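Local coordinates for protein alpha-galacturonidase (Bacillus subtilis, PDB 3FEF) that hydrolyses alpha-1,4-linked galacturonate, releasing alpha-D-galacturonate from di-galacturonate, as a manganese- and NAD-dependent glycosidase of family 4, at residues Ser87-Glu92 and Phe297-Arg302; Arg198-Gly203 and Ile210-Tyr215. All coordinates share one frame; numbering follows the deposited sequence.

Contact 1 of 2, residues Ser87-Glu92 and Phe297-Arg302; sequences SLDDME and FRKQDR. With SO4 (sulfate ion), chain E.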
loop_
_atom_site.group_PDB
_atom_site.type_symbol
_atom_site.label_atom_id
_atom_site.label_comp_id
_atom_site.label_asym_id
_atom_site.label_seq_id
_atom_site.Cartn_x
_atom_site.Cartn_y
_atom_site.Cartn_z
ATOM N N SER A 87 3.681 -15.246 37.555
ATOM C CA SER A 87 4.054 -14.854 38.905
ATOM C C SER A 87 5.409 -14.170 38.887
ATOM O O SER A 87 6.108 -14.179 37.870
ATOM C CB SER A 87 4.159 -16.098 39.782
ATOM O OG SER A 87 5.052 -17.035 39.180
ATOM N N LEU A 88 5.802 -13.616 40.025
ATOM C CA LEU A 88 7.136 -13.041 40.147
ATOM C C LEU A 88 8.205 -14.133 40.071
ATOM O O LEU A 88 9.349 -13.869 39.698
ATOM C CB LEU A 88 7.265 -12.213 41.428
ATOM C CG LEU A 88 6.476 -10.896 41.456
ATOM C CD1 LEU A 88 6.637 -10.214 42.788
ATOM C CD2 LEU A 88 6.880 -9.947 40.313
ATOM N N ASP A 89 7.833 -15.367 40.399
ATOM C CA ASP A 89 8.748 -16.496 40.182
ATOM C C ASP A 89 9.014 -16.721 38.686
ATOM O O ASP A 89 10.147 -16.952 38.285
ATOM C CB ASP A 89 8.232 -17.780 40.849
ATOM C CG ASP A 89 8.062 -17.630 42.358
ATOM O OD1 ASP A 89 8.896 -16.952 43.006
ATOM O OD2 ASP A 89 7.084 -18.179 42.903
ATOM N N ASP A 90 7.979 -16.634 37.858
ATOM C CA ASP A 90 8.176 -16.727 36.413
ATOM C C ASP A 90 9.124 -15.625 35.942
ATOM O O ASP A 90 9.995 -15.848 35.102
ATOM C CB ASP A 90 6.846 -16.617 35.679
ATOM C CG ASP A 90 5.942 -17.795 35.945
ATOM O OD1 ASP A 90 6.467 -18.877 36.286
ATOM O OD2 ASP A 90 4.705 -17.646 35.816
HETATM N N MSE A 91 8.969 -14.444 36.525
HETATM C CA MSE A 91 9.744 -13.287 36.108
HETATM C C MSE A 91 11.228 -13.416 36.443
HETATM O O MSE A 91 12.089 -12.975 35.670
HETATM C CB MSE A 91 9.155 -12.012 36.710
HETATM C CG MSE A 91 9.513 -10.782 35.928
HETATM SE SE MSE A 91 8.451 -9.216 36.415
HETATM C CE MSE A 91 9.482 -7.897 35.382
ATOM N N GLU A 92 11.523 -14.021 37.590
ATOM C CA GLU A 92 12.890 -14.291 37.989
ATOM C C GLU A 92 13.615 -15.064 36.878
ATOM O O GLU A 92 14.791 -14.820 36.585
ATOM C CB GLU A 92 12.897 -15.078 39.301
ATOM C CG GLU A 92 14.258 -15.171 39.991
ATOM C CD GLU A 92 14.155 -15.769 41.397
ATOM O OE1 GLU A 92 13.335 -15.265 42.201
ATOM O OE2 GLU A 92 14.886 -16.743 41.699
ATOM N N PHE A 297 13.897 -6.785 43.916
ATOM C CA PHE A 297 13.342 -5.476 44.156
ATOM C C PHE A 297 11.826 -5.549 44.040
ATOM O O PHE A 297 11.106 -4.945 44.837
ATOM C CB PHE A 297 13.884 -4.431 43.185
ATOM C CG PHE A 297 13.185 -3.106 43.303
ATOM C CD1 PHE A 297 13.642 -2.142 44.183
ATOM C CD2 PHE A 297 12.042 -2.848 42.571
ATOM C CE1 PHE A 297 12.986 -0.929 44.316
ATOM C CE2 PHE A 297 11.379 -1.642 42.707
ATOM C CZ PHE A 297 11.856 -0.682 43.580
ATOM N N ARG A 298 11.338 -6.300 43.058
ATOM C CA ARG A 298 9.899 -6.360 42.820
ATOM C C ARG A 298 9.188 -7.146 43.892
ATOM O O ARG A 298 8.034 -6.865 44.200
ATOM C CB ARG A 298 9.573 -6.947 41.430
ATOM C CG ARG A 298 10.105 -6.083 40.276
ATOM C CD ARG A 298 9.710 -6.610 38.894
ATOM N NE ARG A 298 10.390 -5.847 37.854
ATOM C CZ ARG A 298 9.905 -4.742 37.305
ATOM N NH1 ARG A 298 10.599 -4.095 36.377
ATOM N NH2 ARG A 298 8.724 -4.288 37.675
ATOM N N LYS A 299 9.851 -8.162 44.436
ATOM C CA LYS A 299 9.236 -8.931 45.513
ATOM C C LYS A 299 9.170 -8.068 46.762
ATOM O O LYS A 299 8.125 -7.983 47.414
ATOM C CB LYS A 299 9.977 -10.244 45.755
ATOM C CG LYS A 299 9.714 -11.253 44.647
ATOM C CD LYS A 299 10.378 -12.592 44.897
ATOM C CE LYS A 299 9.828 -13.622 43.921
ATOM N NZ LYS A 299 10.802 -14.730 43.677
ATOM N N GLN A 300 10.270 -7.380 47.046
ATOM C CA GLN A 300 10.321 -6.436 48.152
ATOM C C GLN A 300 9.261 -5.343 47.992
ATOM O O GLN A 300 8.458 -5.105 48.894
ATOM C CB GLN A 300 11.710 -5.801 48.252
ATOM C CG GLN A 300 11.818 -4.760 49.341
ATOM C CD GLN A 300 13.237 -4.235 49.518
ATOM O OE1 GLN A 300 13.470 -3.284 50.277
ATOM N NE2 GLN A 300 14.198 -4.853 48.819
ATOM N N ASP A 301 9.258 -4.683 46.840
ATOM C CA ASP A 301 8.288 -3.624 46.603
ATOM C C ASP A 301 6.874 -4.126 46.849
ATOM O O ASP A 301 6.055 -3.443 47.457
ATOM C CB ASP A 301 8.393 -3.088 45.179
ATOM C CG ASP A 301 7.636 -1.796 45.000
ATOM O OD1 ASP A 301 7.719 -0.932 45.903
ATOM O OD2 ASP A 301 6.951 -1.642 43.969
ATOM N N ARG A 302 6.592 -5.332 46.373
ATOM C CA ARG A 302 5.257 -5.871 46.516
ATOM C C ARG A 302 4.900 -6.041 47.987
ATOM O O ARG A 302 3.755 -5.825 48.386
ATOM C CB ARG A 302 5.128 -7.211 45.801
ATOM C CG ARG A 302 3.822 -7.903 46.133
ATOM C CD ARG A 302 3.929 -9.391 45.930
ATOM N NE ARG A 302 3.620 -9.797 44.562
ATOM C CZ ARG A 302 3.984 -10.967 44.038
ATOM N NH1 ARG A 302 4.691 -11.824 44.768
ATOM N NH2 ARG A 302 3.658 -11.273 42.787
HETATM S S SO4 E . 8.253 -1.103 36.201
HETATM O O1 SO4 E . 7.862 -0.425 37.432
HETATM O O2 SO4 E . 9.666 -1.460 36.233
HETATM O O3 SO4 E . 7.999 -0.207 35.082
HETATM O O4 SO4 E . 7.450 -2.306 36.036
#
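The Arg298 guanidinium has the selenomethionine Met91 over one face and a sulfate at its edge. Met91 CG is anti to the backbone N (chi1 -157°) and the chain stays extended, which carries CE out to 3.3 Å above the guanidinium plane, off centre on the NE side; the selenium SE of Met91 lies against Arg298 CD. At the edge, with the sulfate sulfur near the plane, Arg298 NH1 donates to sulfate O2 (2.8 Å) and Arg298 NH2 to sulfate O4 (2.9 Å), the two oxygens a little to either side of that plane. Arg271 also binds this anion, probably from the crystallisation liquor. Leu88 is modelled over a face of the Arg302 guanidinium, too close for the detail to be trusted; its packing rests on Leu88 CD1 to Lys299 CG, 3.7 Å. Lys299 NZ bridges to Asp89 OD1 and Glu92 OE1, each at 3.0 Å, one ammonium tying two acids a helical turn apart. At the N-terminus of helix 88-96, Ser87 OG accepts from Asp90 N (3.2 Å) and Asp90 OD2 from Ser87 N, a capping box. The segments run nearly antiparallel (161°), axes 10.9 Å apart, packing helix 88-96, which follows strand 78-81 of the parallel Rossmann-like sheet, against helix 295-314 of the C-terminal family region.

Contact 2 of 2, residues Arg198-Gly203 and Ile210-Tyr215; sequences RVNVLG and ITKASY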
loop_
_atom_site.group_PDB
_atom_site.type_symbol
_atom_site.label_atom_id
_atom_site.label_comp_id
_atom_site.label_asym_id
_atom_site.label_seq_id
_atom_site.Cartn_x
_atom_site.Cartn_y
_atom_site.Cartn_z
ATOM N N ARG A 198 4.992 20.465 23.856
ATOM C CA ARG A 198 4.207 19.852 22.802
ATOM C C ARG A 198 5.167 19.084 21.937
ATOM O O ARG A 198 6.048 19.670 21.283
ATOM C CB ARG A 198 3.512 20.936 21.984
ATOM C CG ARG A 198 2.638 21.854 22.846
ATOM C CD ARG A 198 1.332 21.176 23.245
ATOM N NE ARG A 198 0.627 21.923 24.288
ATOM C CZ ARG A 198 -0.491 21.510 24.890
ATOM N NH1 ARG A 198 -1.053 20.355 24.544
ATOM N NH2 ARG A 198 -1.047 22.249 25.842
ATOM N N VAL A 199 5.026 17.772 21.949
ATOM C CA VAL A 199 6.005 16.957 21.277
ATOM C C VAL A 199 5.356 16.141 20.169
ATOM O O VAL A 199 4.190 15.732 20.277
ATOM C CB VAL A 199 6.763 16.038 22.293
ATOM C CG1 VAL A 199 7.567 16.870 23.286
ATOM C CG2 VAL A 199 5.800 15.107 23.026
ATOM N N ASN A 200 6.103 15.912 19.096
ATOM C CA ASN A 200 5.698 14.938 18.106
ATOM C C ASN A 200 6.414 13.637 18.401
ATOM O O ASN A 200 7.601 13.484 18.105
ATOM C CB ASN A 200 6.002 15.408 16.680
ATOM C CG ASN A 200 5.493 14.425 15.629
ATOM O OD1 ASN A 200 4.313 14.131 15.582
ATOM N ND2 ASN A 200 6.386 13.904 14.800
ATOM N N VAL A 201 5.683 12.696 18.990
ATOM C CA VAL A 201 6.277 11.470 19.497
ATOM C C VAL A 201 5.798 10.232 18.717
ATOM O O VAL A 201 4.629 10.137 18.323
ATOM C CB VAL A 201 5.958 11.325 20.986
ATOM C CG1 VAL A 201 4.467 11.160 21.187
ATOM C CG2 VAL A 201 6.746 10.163 21.614
ATOM N N LEU A 202 6.708 9.290 18.496
ATOM C CA LEU A 202 6.417 8.152 17.646
ATOM C C LEU A 202 7.398 7.007 17.862
ATOM O O LEU A 202 8.538 7.211 18.288
ATOM C CB LEU A 202 6.347 8.573 16.171
ATOM C CG LEU A 202 7.603 9.099 15.437
ATOM C CD1 LEU A 202 7.459 8.921 13.927
ATOM C CD2 LEU A 202 7.869 10.574 15.746
ATOM N N GLY A 203 6.944 5.789 17.580
ATOM C CA GLY A 203 7.769 4.613 17.811
ATOM C C GLY A 203 6.908 3.449 18.253
ATOM O O GLY A 203 5.751 3.322 17.861
ATOM N N ILE A 210 11.046 11.550 19.877
ATOM C CA ILE A 210 10.473 12.845 19.615
ATOM C C ILE A 210 11.281 13.498 18.533
ATOM O O ILE A 210 12.471 13.776 18.702
ATOM C CB ILE A 210 10.457 13.709 20.906
ATOM C CG1 ILE A 210 9.550 13.046 21.943
ATOM C CG2 ILE A 210 10.018 15.131 20.583
ATOM C CD1 ILE A 210 9.636 13.661 23.414
ATOM N N THR A 211 10.633 13.738 17.401
ATOM C CA THR A 211 11.310 14.300 16.243
ATOM C C THR A 211 11.030 15.808 16.106
ATOM O O THR A 211 11.700 16.505 15.352
ATOM C CB THR A 211 10.847 13.577 14.975
ATOM O OG1 THR A 211 9.423 13.688 14.877
ATOM C CG2 THR A 211 11.195 12.116 15.059
ATOM N N LYS A 212 10.026 16.300 16.828
ATOM C CA LYS A 212 9.736 17.728 16.874
ATOM C C LYS A 212 9.170 18.011 18.250
ATOM O O LYS A 212 8.457 17.178 18.817
ATOM C CB LYS A 212 8.685 18.141 15.836
ATOM C CG LYS A 212 8.934 17.700 14.409
ATOM C CD LYS A 212 7.598 17.688 13.649
ATOM C CE LYS A 212 7.765 17.285 12.190
ATOM N NZ LYS A 212 6.490 16.752 11.598
ATOM N N ALA A 213 9.488 19.185 18.776
ATOM C CA ALA A 213 9.088 19.564 20.109
ATOM C C ALA A 213 9.144 21.077 20.269
ATOM O O ALA A 213 10.014 21.760 19.712
ATOM C CB ALA A 213 9.993 18.889 21.128
ATOM N N SER A 214 8.202 21.609 21.019
ATOM C CA SER A 214 8.168 23.030 21.218
ATOM C C SER A 214 7.578 23.371 22.565
ATOM O O SER A 214 6.783 22.588 23.147
ATOM C CB SER A 214 7.350 23.699 20.119
ATOM O OG SER A 214 6.010 23.231 20.132
ATOM N N TYR A 215 7.985 24.534 23.064
ATOM C CA TYR A 215 7.291 25.175 24.173
ATOM C C TYR A 215 6.831 26.531 23.635
ATOM O O TYR A 215 7.661 27.375 23.276
ATOM C CB TYR A 215 8.204 25.334 25.394
ATOM C CG TYR A 215 7.551 26.180 26.460
ATOM C CD1 TYR A 215 6.385 25.752 27.083
ATOM C CD2 TYR A 215 8.048 27.441 26.784
ATOM C CE1 TYR A 215 5.748 26.533 28.021
ATOM C CE2 TYR A 215 7.420 28.239 27.736
ATOM C CZ TYR A 215 6.275 27.766 28.351
ATOM O OH TYR A 215 5.632 28.524 29.288
#
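Asn200 and Lys212 lie side by side on one face of a beta hairpin, strands 197-202 and 207-215, whose short segments run antiparallel at 163°. The second strand is interrupted at Thr211: Val199 is opposite Ala213 but Val201 opposite Ile210, one residue more on this side than on the other. Asn200 CB lies 3.9 Å from Lys212 CB. The chi1 of -176°, which sets CG opposite the backbone N, carries the amide to Thr211: Asn200 ND2 donates to Thr211 OG1 at 3.0 Å, the hydroxyl close to the amide plane. ND2 also bonds to Ser378 O, and OD1 accepts from Gln374 of the second subunit, so both ends of this buried amide are engaged. Replacing Asn200 by alanine removes the amide and would probably leave Gln374 of the second subunit, Ser378 O and Thr211 OG1 without this partner. Beyond it the Leu202 methyl CD2 packs on Thr211 CG2. On the reverse face Ile210 lies across both valines, its CG2 3.8 Å from Val199 CB and its CG1 4.0 Å from Val201 CG2; helix 171-187 closes over all three. Arg198 reaches Glu340 of the second subunit in a salt bridge, while its backbone pairs with Ser214: Arg198 N to Ser214 O and Ser214 N to Arg198 O, each 2.9 Å.

From the N terminus, the chain first passes through the parallel sheet to 87-92, the opening half of contact 1, then finishes that sheet with strands 141-144 and 164-167. Next come 198-203 and, after six residues, 210-215, which close contact 2 as a short hairpin. Only at 297-302 is contact 1 completed, with 204 residues between its two halves, so contact 2 is nested inside its loop. The long closure ties the Rossmann-type region to the C-terminal one; the short one pairs neighbouring strands and reaches a second subunit. The centres of contact 1 and contact 2 are about 34 Å apart. The nearest atoms of contact 1 and contact 2 are about 20 Å apart, and the two lie on opposite sides of the chain's centre.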